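Local coordinates for succinoglycan biosynthesis protein (Bacillus cereus ATCC 14579, PDB 2QGM), which is of unproven activity but belongs to the erythromycin esterase family and is named for a part in succinoglycan biosynthesis, at residues 223-227 and 267-273; 179-183 and 259-263. All blocks are in the same frame, centred on the assembly; numbering follows the deposited sequence.

Contact 1: residues 223-227 and 267-273; sequences KEKFK and TTMLLPN
Leu271 and Lys227 meet through carbon alone: CD of Lys227 lies 3.5 Å from CD2 of Leu271, a tight pair, the side chains crossing at about a right angle. The bent chain of Glu224 crosses the leucine in the same way, bringing OE2 within 3.1 Å of CD1 of Leu271; CB of Lys223 lies 4.0 Å from that methyl. The long lysines suit this place: methylenes pack while the amines travel on, Lys227 to a long, weak ion pair with Glu231 and NZ of Lys223 to a weak hydrogen bond with O of Met216.

Inside the last turn of helix 253-269, Thr267 stands where the backbones come closest. With OG1 between backbone N and carbonyl carbon (chi1 63°), that oxygen lies 3.4 Å from CA of Lys227 and bonds to the carbonyl of Glu264.

The polar link is a water, donating to O of Lys223 at 2.9 Å and to O of Thr267 at 2.6 Å, bridging two carbonyls that could not bond each other.

The contact joins helix 220-236 to the C-terminal end of helix 253-269 and the turn beyond. Tyr215 of helix 212-215 touches Phe226 and Thr267, while Tyr285 of helix 276-297 packs on Thr268.

Contact 2: residues 179-183 and 259-263; sequences SFNKV and TASAI
CG1 of Ile263 is set anti to its own carbonyl carbon (chi1 -69°), and the chain runs out extended, carrying CD1 to the ring of Phe180. The CB of Phe180 points away from the facing helix, yet a chi1 of -70° swings the ring back: CD1 of Phe180 lies 3.7 Å from CD1 of Ile263. The methyl approaches obliquely, while CG2 of the isoleucine lies 4.0 Å from CE1 of Phe180. A slender chain with a methyl at its tip and another at its branch thus meets neighbouring atoms of the flat ring.

Val183 contributes CG2, which lies 3.8 Å from CG2 of Thr259 and 4.2 Å from CB of Ala260. The short alanine lets the valine methyl come close to the helix backbone, 3.7 Å from N of Ala260. Thr259 uses its two branches differently. Its methyl CG2 faces helix 177-190, 3.2 Å from O of Ser179, whereas OG1 bonds to the carbonyl of Trp255 and to NE1 of Trp115, so this buried hydroxyl has partners in its own helix and in another.

The short segments cross at -134°, with their axes 9.3 Å apart, a separation bridged by the phenylalanine ring, the valine and isoleucine methyls and the methyl of Thr259. Helix 115-127 adjoins the pair through Trp115 and Leu119, which both touch Ser179. From helix 195-203, Tyr202 sets its ring edge-to-face with Phe180 and also touches Val183, Ala260 and Ile263, bringing a fourth helix to the interface.

In the fold
From the N terminus, the chain reaches 179-183 on helix 177-190, just after strand 166-171 at the mixed sheet's edge. It passes through helices 195-203 and 212-215 to 223-227 on helix 220-236. Helix 253-269 brings it back: 259-263 closes contact 2 over 75 intervening residues, and 267-273 closes contact 1 over 39. The two loops cross, since 223-227 lies inside the first and 267-273 beyond its end. The centres of contacts 1 and 2 are about 16 Å apart, on the same side of the chain's centre. Both use helix 253-269, contact 1 at its end and in the turn after it, and so tie helices 177-190 and 220-236 into one helical region beside the sheet.

Contact 1: residues 223-227 and 267-273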
ATOM      1  N   LYS A 223       7.025 -28.185  -2.174  1.00 24.39           N
ATOM      2  CA  LYS A 223       7.389 -26.787  -1.986  1.00 24.41           C
ATOM      3  C   LYS A 223       8.856 -26.554  -2.364  1.00 24.13           C
ATOM      4  O   LYS A 223       9.162 -25.597  -3.073  1.00 23.31           O
ATOM      5  CB  LYS A 223       7.144 -26.354  -0.540  1.00 23.91           C
ATOM      6  CG  LYS A 223       5.674 -26.287  -0.154  1.00 25.72           C
ATOM      7  CD  LYS A 223       5.507 -25.838   1.294  1.00 27.16           C
ATOM      8  CE  LYS A 223       4.074 -26.019   1.769  1.00 28.39           C
ATOM      9  NZ  LYS A 223       3.912 -25.742   3.223  1.00 29.27           N
ATOM     10  N   GLU A 224       9.752 -27.422  -1.894  1.00 23.35           N
ATOM     11  CA  GLU A 224      11.179 -27.299  -2.209  1.00 24.54           C
ATOM     12  C   GLU A 224      11.375 -27.364  -3.722  1.00 23.62           C
ATOM     13  O   GLU A 224      12.127 -26.580  -4.311  1.00 24.31           O
ATOM     14  CB  GLU A 224      11.986 -28.431  -1.562  1.00 28.31           C
ATOM     15  CG  GLU A 224      12.088 -28.381  -0.042  1.00 33.06           C
ATOM     16  CD  GLU A 224      12.926 -27.216   0.459  1.00 37.01           C
ATOM     17  OE1 GLU A 224      13.970 -26.910  -0.163  1.00 39.77           O
ATOM     18  OE2 GLU A 224      12.554 -26.614   1.488  1.00 39.99           O
ATOM     19  N   LYS A 225      10.684 -28.317  -4.336  1.00 23.18           N
ATOM     20  CA  LYS A 225      10.734 -28.548  -5.770  1.00 25.40           C
ATOM     21  C   LYS A 225      10.243 -27.326  -6.548  1.00 24.67           C
ATOM     22  O   LYS A 225      10.919 -26.862  -7.467  1.00 24.08           O
ATOM     23  CB  LYS A 225       9.874 -29.773  -6.099  1.00 28.71           C
ATOM     24  CG  LYS A 225       9.877 -30.221  -7.544  1.00 32.03           C
ATOM     25  CD  LYS A 225       8.988 -31.449  -7.672  1.00 35.39           C
ATOM     26  CE  LYS A 225       8.966 -32.009  -9.079  1.00 37.75           C
ATOM     27  NZ  LYS A 225       8.052 -33.184  -9.147  1.00 39.37           N
ATOM     28  N   PHE A 226       9.081 -26.793  -6.173  1.00 22.66           N
ATOM     29  CA  PHE A 226       8.542 -25.624  -6.866  1.00 22.08           C
ATOM     30  C   PHE A 226       9.405 -24.378  -6.697  1.00 21.26           C
ATOM     31  O   PHE A 226       9.507 -23.563  -7.612  1.00 19.42           O
ATOM     32  CB  PHE A 226       7.114 -25.314  -6.403  1.00 21.80           C
ATOM     33  CG  PHE A 226       6.100 -26.351  -6.809  1.00 20.45           C
ATOM     34  CD1 PHE A 226       6.273 -27.101  -7.973  1.00 22.66           C
ATOM     35  CD2 PHE A 226       4.953 -26.551  -6.045  1.00 19.82           C
ATOM     36  CE1 PHE A 226       5.308 -28.041  -8.374  1.00 24.04           C
ATOM     37  CE2 PHE A 226       3.979 -27.484  -6.429  1.00 20.40           C
ATOM     38  CZ  PHE A 226       4.160 -28.228  -7.597  1.00 20.14           C
ATOM     39  N   LYS A 227      10.010 -24.208  -5.525  1.00 22.69           N
ATOM     40  CA  LYS A 227      10.875 -23.051  -5.290  1.00 22.29           C
ATOM     41  C   LYS A 227      12.084 -23.165  -6.215  1.00 24.05           C
ATOM     42  O   LYS A 227      12.523 -22.175  -6.809  1.00 22.70           O
ATOM     43  CB  LYS A 227      11.354 -23.014  -3.831  1.00 24.90           C
ATOM     44  CG  LYS A 227      12.421 -21.950  -3.576  1.00 27.23           C
ATOM     45  CD  LYS A 227      13.017 -22.043  -2.179  1.00 30.69           C
ATOM     46  CE  LYS A 227      14.186 -21.069  -2.006  1.00 32.78           C
ATOM     47  NZ  LYS A 227      15.377 -21.415  -2.844  1.00 32.94           N
ATOM     48  N   THR A 267       7.169 -18.543  -4.057  1.00 17.97           N
ATOM     49  CA  THR A 267       7.560 -19.892  -3.640  1.00 17.60           C
ATOM     50  C   THR A 267       8.579 -19.887  -2.500  1.00 19.02           C
ATOM     51  O   THR A 267       8.717 -20.875  -1.775  1.00 18.44           O
ATOM     52  CB  THR A 267       8.150 -20.690  -4.826  1.00 19.32           C
ATOM     53  OG1 THR A 267       9.348 -20.055  -5.285  1.00 19.77           O
ATOM     54  CG2 THR A 267       7.142 -20.766  -5.968  1.00 17.94           C
ATOM     55  N   THR A 268       9.293 -18.776  -2.346  1.00 19.36           N
ATOM     56  CA  THR A 268      10.300 -18.653  -1.291  1.00 18.63           C
ATOM     57  C   THR A 268       9.638 -18.234   0.020  1.00 19.20           C
ATOM     58  O   THR A 268       9.988 -18.715   1.098  1.00 19.30           O
ATOM     59  CB  THR A 268      11.376 -17.608  -1.663  1.00 16.19           C
ATOM     60  OG1 THR A 268      12.004 -17.990  -2.892  1.00 16.23           O
ATOM     61  CG2 THR A 268      12.429 -17.508  -0.565  1.00 18.38           C
HETATM   62  N   MSE A 269       8.677 -17.324  -0.093  1.00 18.55           N
HETATM   63  CA  MSE A 269       7.929 -16.802   1.047  1.00 18.78           C
HETATM   64  C   MSE A 269       7.128 -17.897   1.763  1.00 20.46           C
HETATM   65  O   MSE A 269       7.014 -17.897   2.993  1.00 19.96           O
HETATM   66  CB  MSE A 269       6.986 -15.704   0.539  1.00 20.27           C
HETATM   67  CG  MSE A 269       5.924 -15.222   1.511  1.00 20.49           C
HETATM   68 SE   MSE A 269       4.703 -14.001   0.594  1.00 28.46          SE
HETATM   69  CE  MSE A 269       3.507 -15.349  -0.142  1.00 19.59           C
ATOM     70  N   LEU A 270       6.593 -18.835   0.988  1.00 19.26           N
ATOM     71  CA  LEU A 270       5.768 -19.901   1.543  1.00 21.77           C
ATOM     72  C   LEU A 270       6.485 -21.219   1.769  1.00 24.15           C
ATOM     73  O   LEU A 270       5.843 -22.251   1.963  1.00 25.38           O
ATOM     74  CB  LEU A 270       4.542 -20.124   0.654  1.00 19.60           C
ATOM     75  CG  LEU A 270       3.611 -18.908   0.531  1.00 19.09           C
ATOM     76  CD1 LEU A 270       2.457 -19.245  -0.411  1.00 16.46           C
ATOM     77  CD2 LEU A 270       3.083 -18.502   1.902  1.00 18.76           C
ATOM     78  N   LEU A 271       7.813 -21.183   1.753  1.00 26.98           N
ATOM     79  CA  LEU A 271       8.605 -22.382   1.985  1.00 30.44           C
ATOM     80  C   LEU A 271       8.536 -22.742   3.474  1.00 32.54           C
ATOM     81  O   LEU A 271       8.297 -23.898   3.829  1.00 32.64           O
ATOM     82  CB  LEU A 271      10.058 -22.140   1.559  1.00 31.57           C
ATOM     83  CG  LEU A 271      11.013 -23.331   1.583  1.00 34.18           C
ATOM     84  CD1 LEU A 271      10.490 -24.422   0.662  1.00 32.63           C
ATOM     85  CD2 LEU A 271      12.402 -22.883   1.143  1.00 34.23           C
ATOM     86  N   PRO A 272       8.736 -21.752   4.365  1.00 34.40           N
ATOM     87  CA  PRO A 272       8.678 -22.052   5.799  1.00 36.77           C
ATOM     88  C   PRO A 272       7.309 -22.599   6.198  1.00 39.10           C
ATOM     89  O   PRO A 272       6.351 -22.534   5.424  1.00 39.42           O
ATOM     90  CB  PRO A 272       8.966 -20.702   6.452  1.00 35.86           C
ATOM     91  CG  PRO A 272       9.831 -20.017   5.452  1.00 35.94           C
ATOM     92  CD  PRO A 272       9.136 -20.349   4.149  1.00 35.56           C
ATOM     93  N   ASN A 273       7.217 -23.131   7.412  1.00 39.92           N
ATOM     94  CA  ASN A 273       5.956 -23.682   7.887  1.00 42.06           C
ATOM     95  C   ASN A 273       5.458 -22.943   9.134  1.00 42.96           C
ATOM     96  O   ASN A 273       4.421 -23.295   9.698  1.00 44.36           O
ATOM     97  CB  ASN A 273       6.116 -25.181   8.167  1.00 43.50           C
ATOM     98  CG  ASN A 273       4.786 -25.913   8.201  1.00 45.10           C
ATOM     99  OD1 ASN A 273       4.060 -25.866   9.195  1.00 46.20           O
ATOM    100  ND2 ASN A 273       4.453 -26.588   7.102  1.00 44.62           N
TER
HETATM  101  O   HOH W   1       7.855 -23.301  -1.902  1.00 19.88           O

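Contact 2: residues 179-183 and 259-263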
ATOM      1  N   SER A 179       0.187 -14.069 -14.915  1.00 15.98           N
ATOM      2  CA  SER A 179       1.587 -13.894 -14.524  1.00 15.47           C
ATOM      3  C   SER A 179       2.487 -14.922 -15.203  1.00 16.89           C
ATOM      4  O   SER A 179       3.518 -14.578 -15.765  1.00 16.38           O
ATOM      5  CB  SER A 179       1.744 -13.991 -13.000  1.00 16.21           C
ATOM      6  OG  SER A 179       1.125 -12.888 -12.350  1.00 18.13           O
ATOM      7  N   PHE A 180       2.103 -16.189 -15.140  1.00 17.16           N
ATOM      8  CA  PHE A 180       2.897 -17.231 -15.774  1.00 19.04           C
ATOM      9  C   PHE A 180       2.977 -17.002 -17.278  1.00 19.14           C
ATOM     10  O   PHE A 180       4.027 -17.205 -17.895  1.00 18.38           O
ATOM     11  CB  PHE A 180       2.286 -18.593 -15.469  1.00 18.49           C
ATOM     12  CG  PHE A 180       2.450 -19.006 -14.041  1.00 17.29           C
ATOM     13  CD1 PHE A 180       3.665 -19.516 -13.584  1.00 15.82           C
ATOM     14  CD2 PHE A 180       1.400 -18.858 -13.138  1.00 18.47           C
ATOM     15  CE1 PHE A 180       3.830 -19.871 -12.250  1.00 16.58           C
ATOM     16  CE2 PHE A 180       1.558 -19.208 -11.800  1.00 18.06           C
ATOM     17  CZ  PHE A 180       2.775 -19.718 -11.351  1.00 20.58           C
ATOM     18  N   ASN A 181       1.863 -16.578 -17.867  1.00 18.43           N
ATOM     19  CA  ASN A 181       1.803 -16.304 -19.299  1.00 21.24           C
ATOM     20  C   ASN A 181       2.646 -15.090 -19.681  1.00 20.72           C
ATOM     21  O   ASN A 181       3.202 -15.034 -20.775  1.00 22.65           O
ATOM     22  CB  ASN A 181       0.349 -16.098 -19.732  1.00 24.27           C
ATOM     23  CG  ASN A 181      -0.350 -17.401 -20.068  1.00 26.31           C
ATOM     24  OD1 ASN A 181      -0.131 -18.419 -19.418  1.00 28.48           O
ATOM     25  ND2 ASN A 181      -1.203 -17.371 -21.089  1.00 28.33           N
ATOM     26  N   LYS A 182       2.750 -14.121 -18.781  1.00 19.50           N
ATOM     27  CA  LYS A 182       3.552 -12.940 -19.059  1.00 19.93           C
ATOM     28  C   LYS A 182       4.979 -13.405 -19.356  1.00 19.65           C
ATOM     29  O   LYS A 182       5.611 -12.959 -20.321  1.00 20.28           O
ATOM     30  CB  LYS A 182       3.560 -12.005 -17.849  1.00 20.86           C
ATOM     31  CG  LYS A 182       4.137 -10.634 -18.143  1.00 24.07           C
ATOM     32  CD  LYS A 182       3.142  -9.816 -18.952  1.00 26.45           C
ATOM     33  CE  LYS A 182       3.664  -8.421 -19.241  1.00 29.38           C
ATOM     34  NZ  LYS A 182       2.680  -7.630 -20.035  1.00 32.32           N
ATOM     35  N   VAL A 183       5.469 -14.321 -18.523  1.00 18.18           N
ATOM     36  CA  VAL A 183       6.820 -14.873 -18.657  1.00 18.56           C
ATOM     37  C   VAL A 183       6.920 -15.793 -19.865  1.00 18.37           C
ATOM     38  O   VAL A 183       7.794 -15.627 -20.712  1.00 20.91           O
ATOM     39  CB  VAL A 183       7.237 -15.710 -17.416  1.00 17.14           C
ATOM     40  CG1 VAL A 183       8.659 -16.233 -17.607  1.00 16.53           C
ATOM     41  CG2 VAL A 183       7.146 -14.873 -16.147  1.00 15.92           C
ATOM     42  N   THR A 259       8.234 -10.484 -13.300  1.00 14.05           N
ATOM     43  CA  THR A 259       7.206 -11.464 -12.980  1.00 14.15           C
ATOM     44  C   THR A 259       7.846 -12.789 -12.575  1.00 16.09           C
ATOM     45  O   THR A 259       7.409 -13.425 -11.617  1.00 17.36           O
ATOM     46  CB  THR A 259       6.274 -11.689 -14.179  1.00 14.19           C
ATOM     47  OG1 THR A 259       5.683 -10.438 -14.552  1.00 15.05           O
ATOM     48  CG2 THR A 259       5.171 -12.676 -13.820  1.00 13.23           C
ATOM     49  N   ALA A 260       8.877 -13.214 -13.300  1.00 16.08           N
ATOM     50  CA  ALA A 260       9.550 -14.468 -12.957  1.00 16.44           C
ATOM     51  C   ALA A 260      10.102 -14.362 -11.537  1.00 18.13           C
ATOM     52  O   ALA A 260      10.099 -15.337 -10.775  1.00 17.83           O
ATOM     53  CB  ALA A 260      10.679 -14.756 -13.936  1.00 17.15           C
ATOM     54  N   SER A 261      10.577 -13.171 -11.187  1.00 17.98           N
ATOM     55  CA  SER A 261      11.099 -12.928  -9.853  1.00 18.31           C
ATOM     56  C   SER A 261       9.971 -12.943  -8.825  1.00 17.36           C
ATOM     57  O   SER A 261      10.170 -13.380  -7.697  1.00 16.10           O
ATOM     58  CB  SER A 261      11.845 -11.581  -9.798  1.00 20.20           C
ATOM     59  OG  SER A 261      13.143 -11.681 -10.353  1.00 27.17           O
ATOM     60  N   ALA A 262       8.785 -12.469  -9.206  1.00 14.61           N
ATOM     61  CA  ALA A 262       7.656 -12.457  -8.278  1.00 14.81           C
ATOM     62  C   ALA A 262       7.218 -13.890  -7.992  1.00 13.88           C
ATOM     63  O   ALA A 262       6.779 -14.218  -6.888  1.00 15.33           O
ATOM     64  CB  ALA A 262       6.501 -11.653  -8.864  1.00 12.38           C
ATOM     65  N   ILE A 263       7.347 -14.743  -8.996  1.00 15.91           N
ATOM     66  CA  ILE A 263       6.987 -16.140  -8.846  1.00 16.29           C
ATOM     67  C   ILE A 263       7.997 -16.810  -7.908  1.00 16.39           C
ATOM     68  O   ILE A 263       7.622 -17.620  -7.059  1.00 15.24           O
ATOM     69  CB  ILE A 263       6.944 -16.825 -10.222  1.00 16.70           C
ATOM     70  CG1 ILE A 263       5.756 -16.257 -11.012  1.00 15.06           C
ATOM     71  CG2 ILE A 263       6.838 -18.338 -10.065  1.00 14.68           C
ATOM     72  CD1 ILE A 263       5.723 -16.615 -12.486  1.00 16.33           C
TER